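Local coordinates for protein ribokinase (Giardia lamblia, PDB 6WHJ) that probably phosphorylates ribose at its O-5 atom, using ATP together with magnesium, to give ribose 5-phosphate, at residues 7-13 with 138-144; 58-62 with 84-88; 65-69 with 119-123; 169-175 with 190-196. One frame throughout, in Å; residues are numbered along the deposited sequence.

Interaction 1. Residues 7-13 with 138-144; sequences AKIVIIG and ATLVVMQ
Lys-8 O receives two successive backbone N-H groups, with Leu-140 N and Thr-139 N each 3.0 Å from it. Beyond this fork the ladder is that of parallel strands: Val-10 N donates to Leu-140 O, Val-142 N reaches Val-10 O at 2.8 Å, and Ile-12 N meets Val-142 O. Val-10 thus spends both its N-H and its C=O on the residues flanking Val-141. Where the strands part, a water takes over the ladder, donating to Ile-12 O at 2.7 Å and accepting from Gln-144 N.

The apolar branches close over this polar seam. On one face Ile-12 CD1 lies across Val-141 CG2, 3.7 Å apart. Val-141 CG2 stands opposite its own backbone N (CG1 at chi1 58°), which also sets it beside Val-10 O. Further down, Val-10 CG2 touches Ala-138 CB. On the other face Ile-11 and Val-142 stand side by side, CG1 to CB 4.2 Å, and Ile-9 CG2 meets Val-142 CG2. Branched residues suit both faces, since their bulk begins at CB and fills the layer next to the strand. Gln-144 bends at chi2 (80°), which lays NE2 3.8 Å from Ile-11 CG2; that nitrogen is held by Gln-48 OE1.

Helices 44-55 and 272-287 pack on the face of Ile-9, Ile-11 and Val-142, while helix 131-135 packs on that of Val-10, Ile-12 and Val-141. This is the parallel core of the alpha/beta/alpha sandwich of the PfkB kinases, and Gln-144 lies beside Gly-45, a probable substrate-binding residue, at the C-terminal ends of these strands.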
loop_
_atom_site.group_PDB
_atom_site.type_symbol
_atom_site.label_atom_id
_atom_site.label_comp_id
_atom_site.label_asym_id
_atom_site.label_seq_id
_atom_site.Cartn_x
_atom_site.Cartn_y
_atom_site.Cartn_z
ATOM N N ALA B 7 -7.875 -14.608 32.462
ATOM C CA ALA B 7 -8.351 -14.145 31.169
ATOM C C ALA B 7 -9.718 -14.757 30.912
ATOM O O ALA B 7 -9.901 -15.967 31.077
ATOM C CB ALA B 7 -7.370 -14.511 30.056
ATOM N N LYS B 8 -10.685 -13.916 30.535
ATOM C CA LYS B 8 -12.025 -14.391 30.225
ATOM C C LYS B 8 -12.378 -14.286 28.749
ATOM O O LYS B 8 -13.251 -15.025 28.290
ATOM C CB LYS B 8 -13.073 -13.607 31.034
ATOM C CG LYS B 8 -12.857 -13.561 32.547
ATOM C CD LYS B 8 -13.689 -14.603 33.278
ATOM C CE LYS B 8 -13.033 -15.978 33.250
ATOM N NZ LYS B 8 -14.017 -17.068 33.533
ATOM N N ILE B 9 -11.691 -13.431 27.994
ATOM C CA ILE B 9 -11.863 -13.310 26.551
ATOM C C ILE B 9 -10.513 -13.588 25.911
ATOM O O ILE B 9 -9.530 -12.897 26.205
ATOM C CB ILE B 9 -12.385 -11.921 26.136
ATOM C CG1 ILE B 9 -13.722 -11.606 26.820
ATOM C CG2 ILE B 9 -12.534 -11.830 24.607
ATOM C CD1 ILE B 9 -14.118 -10.137 26.743
ATOM N N VAL B 10 -10.461 -14.604 25.055
ATOM C CA VAL B 10 -9.252 -14.984 24.334
ATOM C C VAL B 10 -9.514 -14.713 22.854
ATOM O O VAL B 10 -10.476 -15.241 22.281
ATOM C CB VAL B 10 -8.879 -16.459 24.589
ATOM C CG1 VAL B 10 -7.625 -16.852 23.827
ATOM C CG2 VAL B 10 -8.705 -16.730 26.069
ATOM N N ILE B 11 -8.683 -13.884 22.234
ATOM C CA ILE B 11 -8.829 -13.549 20.819
ATOM C C ILE B 11 -7.635 -14.138 20.076
ATOM O O ILE B 11 -6.486 -13.748 20.319
ATOM C CB ILE B 11 -8.934 -12.032 20.579
ATOM C CG1 ILE B 11 -10.053 -11.407 21.409
ATOM C CG2 ILE B 11 -9.143 -11.735 19.108
ATOM C CD1 ILE B 11 -9.568 -10.797 22.700
ATOM N N ILE B 12 -7.902 -15.090 19.193
ATOM C CA ILE B 12 -6.871 -15.741 18.397
ATOM C C ILE B 12 -6.989 -15.186 16.984
ATOM O O ILE B 12 -7.927 -15.535 16.258
ATOM C CB ILE B 12 -7.032 -17.266 18.399
ATOM C CG1 ILE B 12 -7.195 -17.797 19.830
ATOM C CG2 ILE B 12 -5.838 -17.912 17.743
ATOM C CD1 ILE B 12 -7.685 -19.248 19.898
ATOM N N GLY B 13 -6.050 -14.337 16.582
ATOM C CA GLY B 13 -6.127 -13.771 15.256
ATOM C C GLY B 13 -4.930 -12.927 14.880
ATOM O O GLY B 13 -3.842 -13.057 15.442
ATOM N N ALA B 138 -11.590 -19.709 30.426
ATOM C CA ALA B 138 -12.169 -18.524 29.813
ATOM C C ALA B 138 -13.668 -18.713 29.547
ATOM O O ALA B 138 -14.211 -19.816 29.628
ATOM C CB ALA B 138 -11.432 -18.191 28.513
ATOM N N THR B 139 -14.340 -17.607 29.220
ATOM C CA THR B 139 -15.750 -17.620 28.841
ATOM C C THR B 139 -15.948 -17.550 27.332
ATOM O O THR B 139 -16.797 -18.266 26.785
ATOM C CB THR B 139 -16.503 -16.449 29.491
ATOM O OG1 THR B 139 -16.379 -16.512 30.920
ATOM C CG2 THR B 139 -17.981 -16.506 29.126
ATOM N N LEU B 140 -15.163 -16.715 26.650
ATOM C CA LEU B 140 -15.290 -16.505 25.221
ATOM C C LEU B 140 -13.943 -16.684 24.537
ATOM O O LEU B 140 -12.902 -16.277 25.064
ATOM C CB LEU B 140 -15.825 -15.103 24.918
ATOM C CG LEU B 140 -17.172 -14.733 25.526
ATOM C CD1 LEU B 140 -17.515 -13.301 25.126
ATOM C CD2 LEU B 140 -18.244 -15.718 25.064
ATOM N N VAL B 141 -13.974 -17.282 23.351
ATOM C CA VAL B 141 -12.826 -17.310 22.461
ATOM C C VAL B 141 -13.301 -16.795 21.110
ATOM O O VAL B 141 -14.385 -17.171 20.654
ATOM C CB VAL B 141 -12.197 -18.716 22.358
ATOM C CG1 VAL B 141 -13.193 -19.742 21.869
ATOM C CG2 VAL B 141 -10.980 -18.673 21.445
ATOM N N VAL B 142 -12.515 -15.900 20.496
ATOM C CA VAL B 142 -12.925 -15.146 19.311
ATOM C C VAL B 142 -11.903 -15.350 18.200
ATOM O O VAL B 142 -10.690 -15.285 18.437
ATOM C CB VAL B 142 -13.081 -13.639 19.613
ATOM C CG1 VAL B 142 -13.768 -12.932 18.461
ATOM C CG2 VAL B 142 -13.853 -13.422 20.901
ATOM N N MET B 143 -12.392 -15.584 16.981
ATOM C CA MET B 143 -11.532 -15.761 15.820
ATOM C C MET B 143 -12.144 -15.040 14.627
ATOM O O MET B 143 -13.350 -14.783 14.587
ATOM C CB MET B 143 -11.342 -17.243 15.470
ATOM C CG MET B 143 -10.733 -18.081 16.578
ATOM S SD MET B 143 -10.250 -19.720 16.014
ATOM C CE MET B 143 -8.891 -19.339 14.905
ATOM N N GLN B 144 -11.289 -14.723 13.648
ATOM C CA GLN B 144 -11.693 -14.087 12.398
ATOM C C GLN B 144 -11.161 -14.879 11.210
ATOM O O GLN B 144 -11.051 -16.106 11.278
ATOM C CB GLN B 144 -11.200 -12.646 12.324
ATOM C CG GLN B 144 -11.528 -11.803 13.530
ATOM C CD GLN B 144 -10.588 -12.051 14.679
ATOM O OE1 GLN B 144 -9.428 -12.405 14.477
ATOM N NE2 GLN B 144 -11.075 -11.859 15.894
HETATM O O HOH W 1 -8.864 -15.530 13.690
#

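Interaction 2. Residues 58-62 with 84-88; sequences DPSRA and LGIPN
Pro-87 lays its ring against the short 3-10 turn of residues 59-61 and the residue after it. Its CB is 3.9 Å from Ala-62 O; CG comes to 3.6 Å from Ser-60 O; and CD, the carbon carried by the ring nitrogen, lies 3.2 Å from Ala-62 O and 3.5 Å from Ser-60 CA. Proline fits here because it presents a compact row of methylenes and has no N-H in need of an acceptor.

Beside it, Ile-86 CG2 touches Ala-62 CB at 4.1 Å, a small methyl that lets the chains come near. At the other end Pro-59 CB rests 3.7 Å from Gly-85 O. Gly-85, with its positive phi of 75°, closes helix 72-84 in a Schellman motif.

The turn is braced from within. Asp-58 OD1 accepts from Ser-60 N in an Asx turn, approached from above the carboxylate plane, and Ser-60 OG donates to Asp-58 OD2 on its syn side at 2.6 Å. The serine hydroxyl stands between its own N and carbonyl carbon (chi1 77°), facing back to the aspartate.

Between the two loops the contact is therefore one of methylenes and methyls against one another and against carbonyl oxygens, depending on shape, while directional bonds brace the 58-62 turn from within and tie both segments to other parts of the chain.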
loop_
_atom_site.group_PDB
_atom_site.type_symbol
_atom_site.label_atom_id
_atom_site.label_comp_id
_atom_site.label_asym_id
_atom_site.label_seq_id
_atom_site.Cartn_x
_atom_site.Cartn_y
_atom_site.Cartn_z
ATOM N N ASP B 58 -11.507 -3.868 33.868
ATOM C CA ASP B 58 -10.109 -4.231 34.069
ATOM C C ASP B 58 -9.597 -4.883 32.790
ATOM O O ASP B 58 -10.095 -5.954 32.401
ATOM C CB ASP B 58 -9.950 -5.177 35.269
ATOM C CG ASP B 58 -8.629 -5.945 35.262
ATOM O OD1 ASP B 58 -7.593 -5.383 34.833
ATOM O OD2 ASP B 58 -8.621 -7.098 35.748
ATOM N N PRO B 59 -8.649 -4.266 32.080
ATOM C CA PRO B 59 -8.222 -4.821 30.780
ATOM C C PRO B 59 -7.612 -6.209 30.863
ATOM O O PRO B 59 -7.605 -6.919 29.849
ATOM C CB PRO B 59 -7.197 -3.800 30.271
ATOM C CG PRO B 59 -7.431 -2.563 31.069
ATOM C CD PRO B 59 -8.035 -2.961 32.376
ATOM N N SER B 60 -7.145 -6.647 32.032
ATOM C CA SER B 60 -6.463 -7.936 32.117
ATOM C C SER B 60 -7.384 -9.122 31.845
ATOM O O SER B 60 -6.900 -10.254 31.789
ATOM C CB SER B 60 -5.785 -8.086 33.481
ATOM O OG SER B 60 -6.724 -8.409 34.483
ATOM N N ARG B 61 -8.687 -8.898 31.663
ATOM C CA ARG B 61 -9.615 -9.975 31.330
ATOM C C ARG B 61 -9.566 -10.359 29.855
ATOM O O ARG B 61 -10.091 -11.415 29.483
ATOM C CB ARG B 61 -11.041 -9.558 31.688
ATOM C CG ARG B 61 -11.159 -8.871 33.031
ATOM C CD ARG B 61 -12.589 -8.906 33.533
ATOM N NE ARG B 61 -12.885 -10.171 34.188
ATOM C CZ ARG B 61 -14.051 -10.473 34.746
ATOM N NH1 ARG B 61 -15.046 -9.590 34.747
ATOM N NH2 ARG B 61 -14.213 -11.656 35.318
ATOM N N ALA B 62 -8.973 -9.522 29.012
ATOM C CA ALA B 62 -8.755 -9.857 27.616
ATOM C C ALA B 62 -7.383 -10.496 27.445
ATOM O O ALA B 62 -6.462 -10.271 28.235
ATOM C CB ALA B 62 -8.878 -8.616 26.740
ATOM N N LEU B 84 -1.054 -0.577 27.075
ATOM C CA LEU B 84 -2.497 -0.722 27.236
ATOM C C LEU B 84 -2.857 -1.625 28.409
ATOM O O LEU B 84 -3.999 -1.579 28.884
ATOM C CB LEU B 84 -3.129 -1.290 25.965
ATOM C CG LEU B 84 -3.206 -0.404 24.718
ATOM C CD1 LEU B 84 -3.799 -1.176 23.550
ATOM C CD2 LEU B 84 -4.000 0.849 24.994
ATOM N N GLY B 85 -1.912 -2.438 28.883
ATOM C CA GLY B 85 -2.170 -3.348 29.982
ATOM C C GLY B 85 -2.992 -4.562 29.618
ATOM O O GLY B 85 -3.694 -5.102 30.480
ATOM N N ILE B 86 -2.895 -5.036 28.378
ATOM C CA ILE B 86 -3.684 -6.156 27.878
ATOM C C ILE B 86 -2.775 -7.382 27.799
ATOM O O ILE B 86 -1.844 -7.405 26.987
ATOM C CB ILE B 86 -4.302 -5.849 26.510
ATOM C CG1 ILE B 86 -5.135 -4.571 26.571
ATOM C CG2 ILE B 86 -5.125 -7.027 26.041
ATOM C CD1 ILE B 86 -5.732 -4.171 25.234
ATOM N N PRO B 87 -3.023 -8.425 28.584
ATOM C CA PRO B 87 -2.198 -9.631 28.496
ATOM C C PRO B 87 -2.271 -10.256 27.114
ATOM O O PRO B 87 -3.275 -10.155 26.412
ATOM C CB PRO B 87 -2.813 -10.561 29.550
ATOM C CG PRO B 87 -3.573 -9.665 30.469
ATOM C CD PRO B 87 -4.077 -8.549 29.604
ATOM N N ASN B 88 -1.198 -10.935 26.734
ATOM C CA ASN B 88 -1.157 -11.572 25.429
ATOM C C ASN B 88 -0.058 -12.622 25.455
ATOM O O ASN B 88 0.733 -12.690 26.394
ATOM C CB ASN B 88 -0.905 -10.549 24.321
ATOM C CG ASN B 88 0.420 -9.862 24.480
ATOM O OD1 ASN B 88 1.456 -10.410 24.102
ATOM N ND2 ASN B 88 0.403 -8.656 25.030
#

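Interaction 3. Residues 65-69 with 119-123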
loop_
_atom_site.group_PDB
_atom_site.type_symbol
_atom_site.label_atom_id
_atom_site.label_comp_id
_atom_site.label_asym_id
_atom_site.label_seq_id
_atom_site.Cartn_x
_atom_site.Cartn_y
_atom_site.Cartn_z
ATOM N N VAL B 65 -3.916 -13.552 21.260
ATOM C CA VAL B 65 -3.044 -14.613 20.780
ATOM C C VAL B 65 -2.767 -14.336 19.313
ATOM O O VAL B 65 -3.696 -14.345 18.496
ATOM C CB VAL B 65 -3.682 -15.998 20.956
ATOM C CG1 VAL B 65 -2.705 -17.086 20.514
ATOM C CG2 VAL B 65 -4.158 -16.195 22.391
ATOM N N GLY B 66 -1.502 -14.084 18.981
ATOM C CA GLY B 66 -1.114 -13.776 17.614
ATOM C C GLY B 66 0.380 -13.911 17.427
ATOM O O GLY B 66 1.134 -14.071 18.386
ATOM N N ALA B 67 0.807 -13.827 16.166
ATOM C CA ALA B 67 2.211 -13.961 15.796
ATOM C C ALA B 67 2.634 -12.790 14.916
ATOM O O ALA B 67 1.898 -12.379 14.013
ATOM C CB ALA B 67 2.479 -15.280 15.070
ATOM N N VAL B 68 3.811 -12.234 15.221
ATOM C CA VAL B 68 4.417 -11.129 14.490
ATOM C C VAL B 68 5.882 -11.477 14.233
ATOM O O VAL B 68 6.437 -12.418 14.808
ATOM C CB VAL B 68 4.305 -9.794 15.253
ATOM C CG1 VAL B 68 2.840 -9.445 15.511
ATOM C CG2 VAL B 68 5.115 -9.845 16.563
ATOM N N GLY B 69 6.516 -10.692 13.365
ATOM C CA GLY B 69 7.890 -10.952 13.000
ATOM C C GLY B 69 8.875 -10.431 14.025
ATOM O O GLY B 69 8.528 -9.738 14.978
ATOM N N ALA B 119 3.692 -12.975 9.168
ATOM C CA ALA B 119 3.820 -13.816 10.349
ATOM C C ALA B 119 2.479 -14.318 10.867
ATOM O O ALA B 119 2.454 -15.261 11.670
ATOM C CB ALA B 119 4.563 -13.061 11.452
ATOM N N ASN B 120 1.368 -13.717 10.433
ATOM C CA ASN B 120 0.066 -14.253 10.812
ATOM C C ASN B 120 -0.111 -15.674 10.296
ATOM O O ASN B 120 -0.812 -16.482 10.921
ATOM C CB ASN B 120 -1.040 -13.339 10.291
ATOM C CG ASN B 120 -1.080 -12.007 11.015
ATOM O OD1 ASN B 120 -1.188 -11.967 12.245
ATOM N ND2 ASN B 120 -0.956 -10.909 10.265
ATOM N N GLY B 121 0.575 -16.021 9.205
ATOM C CA GLY B 121 0.503 -17.367 8.674
ATOM C C GLY B 121 1.248 -18.417 9.487
ATOM O O GLY B 121 1.096 -19.609 9.193
ATOM N N MET B 122 2.041 -18.017 10.491
ATOM C CA MET B 122 2.728 -18.980 11.349
ATOM C C MET B 122 1.977 -19.297 12.636
ATOM O O MET B 122 2.425 -20.173 13.390
ATOM C CB MET B 122 4.133 -18.497 11.733
ATOM C CG MET B 122 5.215 -18.788 10.715
ATOM S SD MET B 122 5.192 -17.694 9.296
ATOM C CE MET B 122 6.734 -18.212 8.526
ATOM N N LEU B 123 0.881 -18.595 12.925
ATOM C CA LEU B 123 0.126 -18.795 14.162
ATOM C C LEU B 123 -0.597 -20.130 14.068
ATOM O O LEU B 123 -1.604 -20.255 13.371
ATOM C CB LEU B 123 -0.853 -17.644 14.383
ATOM C CG LEU B 123 -1.629 -17.600 15.704
ATOM C CD1 LEU B 123 -0.670 -17.446 16.847
ATOM C CD2 LEU B 123 -2.628 -16.470 15.724
HETATM O O HOH W 2 -1.342 -13.449 14.243
#
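A single water joins Ala-67 to Asn-120: it accepts from Ala-67 N at 2.9 Å and lies 2.5 Å from Asn-120 OD1, to which it probably donates. The far end of the same amide is also held, since Asn-120 ND2 donates to Tyr-15 O and, weakly, to Glu-117 O. The amide is probably held in its rotation, chiefly by the bond to Tyr-15 O, and asparagine suits the place by offering both a donor and an acceptor on a short stem.

Around this bridge methyl groups pack against backbone and side chain. Ala-67 CB points at the 3-10 turn and lies 3.4 Å from Ala-119 O, the oxygen that accepts from Met-122 N and so closes the turn. The same methyl is 4.1 Å from Leu-123 CB. Ala-119 answers with its own methyl, CB lying 3.5 Å from Val-68 C, over the peptide that leads to Gly-69. Alanine at both positions lets turn and strand approach within a methyl's thickness.

Leu-123 carries the other end. Its CG is opposite the backbone N (chi1 -174°), which extends the fork along the strand: CD2 comes 3.6 Å from Gly-66 CA, and CD1 is 4.2 Å from Val-65 CG1.

The 119-123 turn is thus seated on strand 62-69, with strand 9-12 to one side, where Ile-12 touches both Val-65 and Leu-123, and strand 91-93 to the other, where Val-93 meets Ala-119. Val-68 points away from the turn to Ile-77 and Leu-78 of helix 72-84, and Asn-120 lies next to Asn-16, a probable substrate-binding residue.

Interaction 4. Residues 169-175 with 190-196; sequences LRFVFNP and ITDIFCP
Phe-173 and Phe-194 run side by side, and Phe-173 CD2 comes in the plane of the Phe-194 ring to its edge, 3.3 Å from Phe-194 CE1. The planes are inclined by 32°, an oblique pairing of the two rings. One face of Phe-173 carries Pro-175 CA, 3.9 Å above the plane toward the rim, while Pro-175 CG reaches Phe-194 CZ at 3.5 Å, so proline fills the corner between the rings. Phe-171 receives Ile-190 O at its edge, in plane, 3.4 Å from CD2, where the slightly positive ring hydrogens suit an oxygen. Its CG lies opposite the backbone N (chi1 179°), which carries the ring out to Ile-190 CG1 and CD1.

Beneath the rings the strands pair in parallel. Phe-171 O takes both Asp-192 N, at 2.8 Å, and Ile-193 N; Phe-173 N then meets Ile-193 O, and Cys-195 N meets Phe-173 O. Asp-192 OD1 returns to Phe-171 N at 2.6 Å through its anti lone pair, so the carboxylate takes the N-H that precedes the backbone rungs, as a carbonyl would. Past the last backbone rung, Asn-174 ND2 donates to Cys-195 O at 2.9 Å.

The segments frame a beta-alpha-beta unit through helix 184-188, whose Phe-184 and Ile-187 touch Phe-173. Asp-192 is buried, yet Lys-163 at OD1 and Lys-234 at OD2 form salt bridges with it, which would be expected to favour the charged carboxylate. Aromatic bulk thus packs the layer below the helix, while side-chain amide and carboxylate prolong the backbone pairing at both ends.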
loop_
_atom_site.group_PDB
_atom_site.type_symbol
_atom_site.label_atom_id
_atom_site.label_comp_id
_atom_site.label_asym_id
_atom_site.label_seq_id
_atom_site.Cartn_x
_atom_site.Cartn_y
_atom_site.Cartn_z
ATOM N N LEU B 169 -17.397 -22.230 28.072
ATOM C CA LEU B 169 -16.695 -21.573 26.979
ATOM C C LEU B 169 -17.601 -21.482 25.754
ATOM O O LEU B 169 -18.247 -22.466 25.376
ATOM C CB LEU B 169 -15.425 -22.345 26.632
ATOM C CG LEU B 169 -14.660 -21.818 25.423
ATOM C CD1 LEU B 169 -14.149 -20.429 25.696
ATOM C CD2 LEU B 169 -13.537 -22.741 25.082
ATOM N N ARG B 170 -17.679 -20.291 25.163
ATOM C CA ARG B 170 -18.422 -20.058 23.933
ATOM C C ARG B 170 -17.463 -19.555 22.859
ATOM O O ARG B 170 -16.584 -18.734 23.138
ATOM C CB ARG B 170 -19.544 -19.039 24.143
ATOM C CG ARG B 170 -20.643 -19.542 25.034
ATOM C CD ARG B 170 -21.437 -20.682 24.461
ATOM N NE ARG B 170 -22.477 -21.064 25.414
ATOM C CZ ARG B 170 -22.319 -21.970 26.378
ATOM N NH1 ARG B 170 -21.167 -22.622 26.505
ATOM N NH2 ARG B 170 -23.319 -22.231 27.212
ATOM N N PHE B 171 -17.621 -20.064 21.641
ATOM C CA PHE B 171 -16.811 -19.663 20.492
ATOM C C PHE B 171 -17.594 -18.635 19.670
ATOM O O PHE B 171 -18.651 -18.949 19.109
ATOM C CB PHE B 171 -16.452 -20.896 19.665
ATOM C CG PHE B 171 -15.627 -20.620 18.430
ATOM C CD1 PHE B 171 -14.889 -19.456 18.292
ATOM C CD2 PHE B 171 -15.560 -21.573 17.415
ATOM C CE1 PHE B 171 -14.125 -19.230 17.155
ATOM C CE2 PHE B 171 -14.799 -21.358 16.285
ATOM C CZ PHE B 171 -14.081 -20.182 16.153
ATOM N N VAL B 172 -17.076 -17.407 19.614
ATOM C CA VAL B 172 -17.612 -16.339 18.779
ATOM C C VAL B 172 -16.736 -16.229 17.537
ATOM O O VAL B 172 -15.537 -15.936 17.641
ATOM C CB VAL B 172 -17.657 -14.998 19.528
ATOM C CG1 VAL B 172 -18.274 -13.897 18.624
ATOM C CG2 VAL B 172 -18.407 -15.145 20.855
ATOM N N PHE B 173 -17.333 -16.463 16.366
ATOM C CA PHE B 173 -16.633 -16.422 15.089
ATOM C C PHE B 173 -17.148 -15.256 14.253
ATOM O O PHE B 173 -18.324 -15.224 13.876
ATOM C CB PHE B 173 -16.794 -17.751 14.348
ATOM C CG PHE B 173 -16.110 -17.795 12.999
ATOM C CD1 PHE B 173 -14.819 -17.323 12.836
ATOM C CD2 PHE B 173 -16.748 -18.360 11.906
ATOM C CE1 PHE B 173 -14.189 -17.371 11.595
ATOM C CE2 PHE B 173 -16.127 -18.418 10.671
ATOM C CZ PHE B 173 -14.836 -17.921 10.518
ATOM N N ASN B 174 -16.258 -14.307 13.947
ATOM C CA ASN B 174 -16.550 -13.188 13.060
ATOM C C ASN B 174 -15.891 -13.444 11.711
ATOM O O ASN B 174 -14.678 -13.235 11.573
ATOM C CB ASN B 174 -16.043 -11.878 13.673
ATOM C CG ASN B 174 -16.108 -10.715 12.714
ATOM O OD1 ASN B 174 -15.200 -9.890 12.670
ATOM N ND2 ASN B 174 -17.170 -10.654 11.921
ATOM N N PRO B 175 -16.633 -13.867 10.675
ATOM C CA PRO B 175 -16.004 -14.347 9.426
ATOM C C PRO B 175 -15.506 -13.220 8.521
ATOM O O PRO B 175 -15.942 -13.072 7.378
ATOM C CB PRO B 175 -17.147 -15.139 8.779
ATOM C CG PRO B 175 -18.362 -14.350 9.174
ATOM C CD PRO B 175 -18.104 -13.896 10.591
ATOM N N ILE B 190 -18.133 -25.882 15.535
ATOM C CA ILE B 190 -17.858 -25.595 16.935
ATOM C C ILE B 190 -18.146 -24.150 17.278
ATOM O O ILE B 190 -17.952 -23.746 18.428
ATOM C CB ILE B 190 -16.409 -25.950 17.332
ATOM C CG1 ILE B 190 -15.438 -25.000 16.629
ATOM C CG2 ILE B 190 -16.099 -27.433 17.024
ATOM C CD1 ILE B 190 -14.124 -24.840 17.346
ATOM N N THR B 191 -18.632 -23.367 16.317
ATOM C CA THR B 191 -19.031 -21.997 16.584
ATOM C C THR B 191 -20.308 -21.990 17.410
ATOM O O THR B 191 -21.256 -22.738 17.132
ATOM C CB THR B 191 -19.260 -21.241 15.279
ATOM O OG1 THR B 191 -18.018 -21.108 14.575
ATOM C CG2 THR B 191 -19.851 -19.850 15.551
ATOM N N ASP B 192 -20.328 -21.152 18.438
ATOM C CA ASP B 192 -21.529 -20.966 19.227
ATOM C C ASP B 192 -22.322 -19.753 18.774
ATOM O O ASP B 192 -23.553 -19.814 18.719
ATOM C CB ASP B 192 -21.165 -20.838 20.708
ATOM C CG ASP B 192 -20.472 -22.082 21.240
ATOM O OD1 ASP B 192 -19.248 -22.031 21.520
ATOM O OD2 ASP B 192 -21.153 -23.118 21.354
ATOM N N ILE B 193 -21.636 -18.656 18.455
ATOM C CA ILE B 193 -22.245 -17.412 17.997
ATOM C C ILE B 193 -21.520 -16.938 16.744
ATOM O O ILE B 193 -20.319 -16.649 16.792
ATOM C CB ILE B 193 -22.209 -16.326 19.083
ATOM C CG1 ILE B 193 -22.958 -16.804 20.334
ATOM C CG2 ILE B 193 -22.747 -14.998 18.534
ATOM C CD1 ILE B 193 -22.763 -15.935 21.542
ATOM N N PHE B 194 -22.255 -16.830 15.637
ATOM C CA PHE B 194 -21.712 -16.469 14.336
ATOM C C PHE B 194 -22.100 -15.025 14.030
ATOM O O PHE B 194 -23.275 -14.652 14.181
ATOM C CB PHE B 194 -22.252 -17.436 13.279
ATOM C CG PHE B 194 -21.580 -17.343 11.934
ATOM C CD1 PHE B 194 -20.199 -17.448 11.814
ATOM C CD2 PHE B 194 -22.335 -17.221 10.785
ATOM C CE1 PHE B 194 -19.585 -17.390 10.582
ATOM C CE2 PHE B 194 -21.724 -17.157 9.546
ATOM C CZ PHE B 194 -20.345 -17.244 9.447
ATOM N N CYS B 195 -21.123 -14.208 13.617
ATOM C CA CYS B 195 -21.310 -12.758 13.472
ATOM C C CYS B 195 -20.922 -12.287 12.075
ATOM O O CYS B 195 -19.923 -11.578 11.897
ATOM C CB CYS B 195 -20.489 -12.001 14.514
ATOM S SG CYS B 195 -20.846 -12.491 16.188
ATOM N N PRO B 196 -21.702 -12.636 11.062
ATOM C CA PRO B 196 -21.437 -12.119 9.726
ATOM C C PRO B 196 -22.111 -10.772 9.520
ATOM O O PRO B 196 -23.079 -10.416 10.196
ATOM C CB PRO B 196 -22.079 -13.185 8.829
ATOM C CG PRO B 196 -23.275 -13.584 9.599
ATOM C CD PRO B 196 -22.853 -13.557 11.058
#

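In the fold
Interactions 1 and 4 belong to the buried centre of the large sheet and share a seam: strands 140-143 and 170-173 are neighbours, with Thr-139 O and Val-141 O probably bonded to Arg-170 N and Val-172 N. Both depend on parallel backbone pairing, interaction 1 with aliphatic layers and interaction 4 with phenylalanines on one face, mainly aliphatic residues on the other, and a buried charge. Interactions 2 and 3 use opposite ends of strand 62-69, the next strand beyond 9-12, and neither has direct hydrogen bonding between its segments. Interaction 2, partly exposed, packs prolines between loops; interaction 3 is buried, and a water supplies its polar link close to the probable sugar site.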